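Local coordinates for endoglucanase, glycoside hydrolase family 5 protein (PDB 5IHS), which probably hydrolyses internal beta-1,4-glucosidic linkages of cellulose, as an endoglucanase built on a TIM barrel, at residues 35-43 and 238-246. Sequence-based numbering, arbitrary orientation.
Sequences LSVKGNYMV and LDMGIALFV
Asn-40 and Ala-243 approach to 4.1 Å between CA atoms where the type II' turn Lys-38 to Tyr-41 of hairpin 35-43 meets the link between helix 228-239 and barrel strand 244-249. The amide of Asn-40 carries the polar contact: ND2 donates to Ile-242 O (2.9 Å, N-H...O 154°), lying above that carbonyl's plane, and to Leu-238 O (3.0 Å, 150°), in plane on a lone pair. Its CG sits anti to the carbonyl carbon (chi1 -63°), setting the amide across the helix end. Leu-238 O also accepts from Gly-241 N, within the Schellman motif that closes the helix. Replacing Asn-40 by alanine would probably cost Ile-242 O this donor and leave Leu-238 O with Gly-241 N, weakening the tie. Ala-243 CB sits 3.5 Å from Gly-39 O and 3.8 Å from Val-37 CG1; water 1 joins Asn-40 O (2.9 Å) to Leu-244 N (2.8 Å). Met-42 SD lies 4.1 Å from Phe-245 CE2, an oblique Met-aromatic contact. Both amide protons thus bind carbonyls, in the helix's last turn and the following link, fixing the side chain's rotation. These bonds, with Val-37 and Met-42 packing, hold the hairpin against the barrel's N-terminal end, opposite the active-site end of TIM barrel enzymes.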
ATOM      1  N   LEU A  35     -13.094  -4.647   6.593  1.00  8.57           N
ATOM      2  CA  LEU A  35     -12.081  -4.098   7.478  1.00  9.01           C
ATOM      3  C   LEU A  35     -12.516  -2.746   8.028  1.00  9.04           C
ATOM      4  O   LEU A  35     -13.236  -1.980   7.382  1.00 10.67           O
ATOM      5  CB  LEU A  35     -10.759  -3.928   6.728  1.00  9.04           C
ATOM      6  CG  LEU A  35     -10.226  -5.205   6.083  1.00  9.95           C
ATOM      7  CD1 LEU A  35      -8.938  -4.881   5.327  1.00 10.71           C
ATOM      8  CD2 LEU A  35      -9.984  -6.318   7.087  1.00 11.09           C
ATOM      9  N   SER A  36     -12.039  -2.446   9.231  1.00  9.13           N
ATOM     10  CA  SER A  36     -12.305  -1.166   9.866  1.00  9.42           C
ATOM     11  C   SER A  36     -11.139  -0.850  10.797  1.00  8.72           C
ATOM     12  O   SER A  36     -10.186  -1.624  10.914  1.00  9.12           O
ATOM     13  CB  SER A  36     -13.655  -1.182  10.584  1.00 10.78           C
ATOM     14  OG  SER A  36     -13.653  -2.196  11.545  1.00 12.27           O
ATOM     15  N   VAL A  37     -11.212   0.301  11.453  1.00  8.54           N
ATOM     16  CA  VAL A  37     -10.143   0.773  12.325  1.00  9.34           C
ATOM     17  C   VAL A  37     -10.698   0.926  13.729  1.00 10.33           C
ATOM     18  O   VAL A  37     -11.756   1.534  13.910  1.00 11.87           O
ATOM     19  CB  VAL A  37      -9.551   2.103  11.822  1.00 10.39           C
ATOM     20  CG1 VAL A  37      -8.439   2.590  12.748  1.00 11.24           C
ATOM     21  CG2 VAL A  37      -9.037   1.955  10.385  1.00 10.45           C
ATOM     22  N   LYS A  38      -9.973   0.393  14.711  1.00 11.23           N
ATOM     23  CA  LYS A  38     -10.270   0.576  16.129  1.00 12.82           C
ATOM     24  C   LYS A  38      -8.973   0.987  16.818  1.00 11.21           C
ATOM     25  O   LYS A  38      -8.049   0.171  16.937  1.00 12.33           O
ATOM     26  CB  LYS A  38     -10.808  -0.721  16.728  1.00 16.16           C
ATOM     27  CG  LYS A  38     -11.004  -0.720  18.237  1.00 20.33           C
ATOM     28  CD  LYS A  38     -12.026   0.312  18.681  1.00 24.48           C
ATOM     29  CE  LYS A  38     -12.391   0.138  20.152  1.00 27.42           C
ATOM     30  NZ  LYS A  38     -13.264  -1.051  20.345  1.00 29.23           N
ATOM     31  N   GLY A  39      -8.893   2.245  17.258  1.00 11.99           N
ATOM     32  CA  GLY A  39      -7.680   2.721  17.906  1.00 11.54           C
ATOM     33  C   GLY A  39      -6.471   2.570  17.003  1.00 10.63           C
ATOM     34  O   GLY A  39      -6.445   3.061  15.867  1.00 11.62           O
ATOM     35  N   ASN A  40      -5.447   1.882  17.510  1.00  9.81           N
ATOM     36  CA  ASN A  40      -4.204   1.676  16.773  1.00  9.78           C
ATOM     37  C   ASN A  40      -4.285   0.523  15.778  1.00  9.54           C
ATOM     38  O   ASN A  40      -3.260   0.204  15.163  1.00 11.17           O
ATOM     39  CB  ASN A  40      -3.037   1.333  17.723  1.00 11.75           C
ATOM     40  CG  ASN A  40      -2.683   2.433  18.707  1.00 13.44           C
ATOM     41  OD1 ASN A  40      -2.460   2.142  19.887  1.00 16.55           O
ATOM     42  ND2 ASN A  40      -2.585   3.665  18.247  1.00 12.74           N
ATOM     43  N   TYR A  41      -5.447  -0.119  15.605  1.00  8.99           N
ATOM     44  CA  TYR A  41      -5.508  -1.410  14.931  1.00  8.89           C
ATOM     45  C   TYR A  41      -6.493  -1.450  13.778  1.00  8.50           C
ATOM     46  O   TYR A  41      -7.540  -0.802  13.788  1.00  9.48           O
ATOM     47  CB  TYR A  41      -5.867  -2.516  15.927  1.00  9.26           C
ATOM     48  CG  TYR A  41      -4.762  -2.682  16.938  1.00  8.83           C
ATOM     49  CD1 TYR A  41      -3.627  -3.404  16.616  1.00  9.74           C
ATOM     50  CD2 TYR A  41      -4.820  -2.063  18.179  1.00  8.94           C
ATOM     51  CE1 TYR A  41      -2.582  -3.536  17.502  1.00  9.74           C
ATOM     52  CE2 TYR A  41      -3.777  -2.182  19.074  1.00  9.35           C
ATOM     53  CZ  TYR A  41      -2.659  -2.925  18.733  1.00  9.98           C
ATOM     54  OH  TYR A  41      -1.612  -3.058  19.616  1.00 11.22           O
ATOM     55  N   MET A  42      -6.153  -2.264  12.792  0.50  8.60           N
ATOM     56  CA  MET A  42      -7.094  -2.654  11.757  0.50  8.61           C
ATOM     57  C   MET A  42      -7.753  -3.955  12.191  0.50  8.32           C
ATOM     58  O   MET A  42      -7.066  -4.910  12.570  0.50  8.94           O
ATOM     59  CB  MET A  42      -6.359  -2.858  10.432  0.50  9.91           C
ATOM     60  CG  MET A  42      -7.249  -2.755   9.217  0.50  9.70           C
ATOM     61  SD  MET A  42      -6.322  -2.697   7.669  0.50  9.72           S
ATOM     62  CE  MET A  42      -5.614  -4.333   7.662  0.50 10.30           C
ATOM     63  N   VAL A  43      -9.084  -3.985  12.130  1.00  8.50           N
ATOM     64  CA  VAL A  43      -9.882  -5.107  12.605  1.00  9.18           C
ATOM     65  C   VAL A  43     -10.816  -5.550  11.488  1.00  9.49           C
ATOM     66  O   VAL A  43     -11.060  -4.818  10.521  1.00 10.01           O
ATOM     67  CB  VAL A  43     -10.663  -4.760  13.890  1.00 10.21           C
ATOM     68  CG1 VAL A  43      -9.682  -4.431  15.018  1.00 11.03           C
ATOM     69  CG2 VAL A  43     -11.620  -3.607  13.652  1.00 11.54           C
ATOM     70  N   LEU A 238       1.583   6.181  17.439  1.00  8.39           N
ATOM     71  CA  LEU A 238       0.716   5.197  18.078  1.00  8.66           C
ATOM     72  C   LEU A 238       0.319   5.652  19.476  1.00  9.55           C
ATOM     73  O   LEU A 238      -0.839   5.476  19.895  1.00 10.31           O
ATOM     74  CB  LEU A 238       1.428   3.845  18.127  1.00  9.37           C
ATOM     75  CG  LEU A 238       1.786   3.219  16.779  1.00  9.51           C
ATOM     76  CD1 LEU A 238       2.607   1.959  17.002  1.00 10.92           C
ATOM     77  CD2 LEU A 238       0.550   2.911  15.966  1.00  9.98           C
ATOM     78  N   ASP A 239       1.265   6.253  20.211  1.00  9.57           N
ATOM     79  CA  ASP A 239       0.968   6.753  21.551  1.00 10.36           C
ATOM     80  C   ASP A 239      -0.152   7.781  21.525  1.00 11.22           C
ATOM     81  O   ASP A 239      -0.883   7.948  22.513  1.00 12.54           O
ATOM     82  CB  ASP A 239       2.201   7.440  22.137  1.00 11.35           C
ATOM     83  CG  ASP A 239       3.334   6.486  22.465  1.00 12.93           C
ATOM     84  OD1 ASP A 239       3.134   5.251  22.486  1.00 12.38           O
ATOM     85  OD2 ASP A 239       4.444   6.999  22.736  1.00 14.84           O
ATOM     86  N   MET A 240      -0.258   8.519  20.429  1.00 12.26           N
ATOM     87  CA  MET A 240      -1.235   9.579  20.265  1.00 14.79           C
ATOM     88  C   MET A 240      -2.559   9.051  19.719  1.00 15.78           C
ATOM     89  O   MET A 240      -3.509   9.831  19.570  1.00 18.19           O
ATOM     90  CB  MET A 240      -0.638  10.683  19.361  1.00 16.23           C
ATOM     91  CG  MET A 240       0.668  11.390  19.913  1.00 18.06           C
ATOM     92  SD  MET A 240       1.794  12.276  18.740  1.00 19.94           S
ATOM     93  CE  MET A 240       0.813  13.730  18.434  1.00 21.86           C
ATOM     94  N   GLY A 241      -2.634   7.755  19.397  1.00 15.32           N
ATOM     95  CA  GLY A 241      -3.895   7.069  19.171  1.00 16.06           C
ATOM     96  C   GLY A 241      -4.287   6.755  17.741  1.00 14.99           C
ATOM     97  O   GLY A 241      -5.409   6.272  17.524  1.00 17.57           O
ATOM     98  N   ILE A 242      -3.417   7.000  16.755  1.00 12.44           N
ATOM     99  CA  ILE A 242      -3.776   6.725  15.364  1.00 11.17           C
ATOM    100  C   ILE A 242      -3.283   5.347  14.930  1.00  9.92           C
ATOM    101  O   ILE A 242      -2.452   4.718  15.597  1.00 11.63           O
ATOM    102  CB  ILE A 242      -3.317   7.833  14.384  1.00 11.40           C
ATOM    103  CG1 ILE A 242      -1.795   7.991  14.373  1.00 11.20           C
ATOM    104  CG2 ILE A 242      -4.013   9.157  14.694  1.00 12.17           C
ATOM    105  CD1 ILE A 242      -1.265   8.823  13.187  1.00 11.37           C
ATOM    106  N   ALA A 243      -3.803   4.878  13.799  1.00  8.24           N
ATOM    107  CA  ALA A 243      -3.415   3.615  13.194  1.00  8.39           C
ATOM    108  C   ALA A 243      -2.599   3.882  11.937  1.00  7.38           C
ATOM    109  O   ALA A 243      -2.960   4.733  11.114  1.00  8.32           O
ATOM    110  CB  ALA A 243      -4.658   2.791  12.829  1.00  9.88           C
ATOM    111  N   LEU A 244      -1.505   3.147  11.791  1.00  6.79           N
ATOM    112  CA  LEU A 244      -0.578   3.290  10.678  1.00  6.30           C
ATOM    113  C   LEU A 244      -0.697   2.099   9.737  1.00  6.51           C
ATOM    114  O   LEU A 244      -1.004   0.980  10.162  1.00  7.09           O
ATOM    115  CB  LEU A 244       0.859   3.340  11.199  1.00  6.95           C
ATOM    116  CG  LEU A 244       1.126   4.400  12.274  1.00  7.66           C
ATOM    117  CD1 LEU A 244       2.572   4.357  12.714  1.00  8.41           C
ATOM    118  CD2 LEU A 244       0.757   5.796  11.775  1.00  8.90           C
ATOM    119  N   PHE A 245      -0.400   2.335   8.458  1.00  6.66           N
ATOM    120  CA  PHE A 245      -0.324   1.284   7.444  1.00  6.32           C
ATOM    121  C   PHE A 245       0.931   1.552   6.618  1.00  5.92           C
ATOM    122  O   PHE A 245       1.088   2.646   6.063  1.00  6.13           O
ATOM    123  CB  PHE A 245      -1.593   1.335   6.574  1.00  7.04           C
ATOM    124  CG  PHE A 245      -1.867   0.098   5.725  1.00  7.49           C
ATOM    125  CD1 PHE A 245      -0.912  -0.506   4.919  1.00  7.22           C
ATOM    126  CD2 PHE A 245      -3.147  -0.442   5.707  1.00  8.96           C
ATOM    127  CE1 PHE A 245      -1.214  -1.618   4.149  1.00  7.73           C
ATOM    128  CE2 PHE A 245      -3.448  -1.557   4.931  1.00  9.77           C
ATOM    129  CZ  PHE A 245      -2.482  -2.126   4.150  1.00  8.70           C
ATOM    130  N   VAL A 246       1.836   0.575   6.558  1.00  5.81           N
ATOM    131  CA  VAL A 246       3.030   0.696   5.727  1.00  5.78           C
ATOM    132  C   VAL A 246       2.642   0.280   4.309  1.00  6.06           C
ATOM    133  O   VAL A 246       2.787  -0.880   3.904  1.00  6.49           O
ATOM    134  CB  VAL A 246       4.215  -0.095   6.301  1.00  6.01           C
ATOM    135  CG1 VAL A 246       5.392  -0.078   5.331  1.00  6.59           C
ATOM    136  CG2 VAL A 246       4.637   0.506   7.634  1.00  6.65           C
TER
HETATM  137  O   HOH W   1      -0.954   0.995  13.523  1.00 12.26           O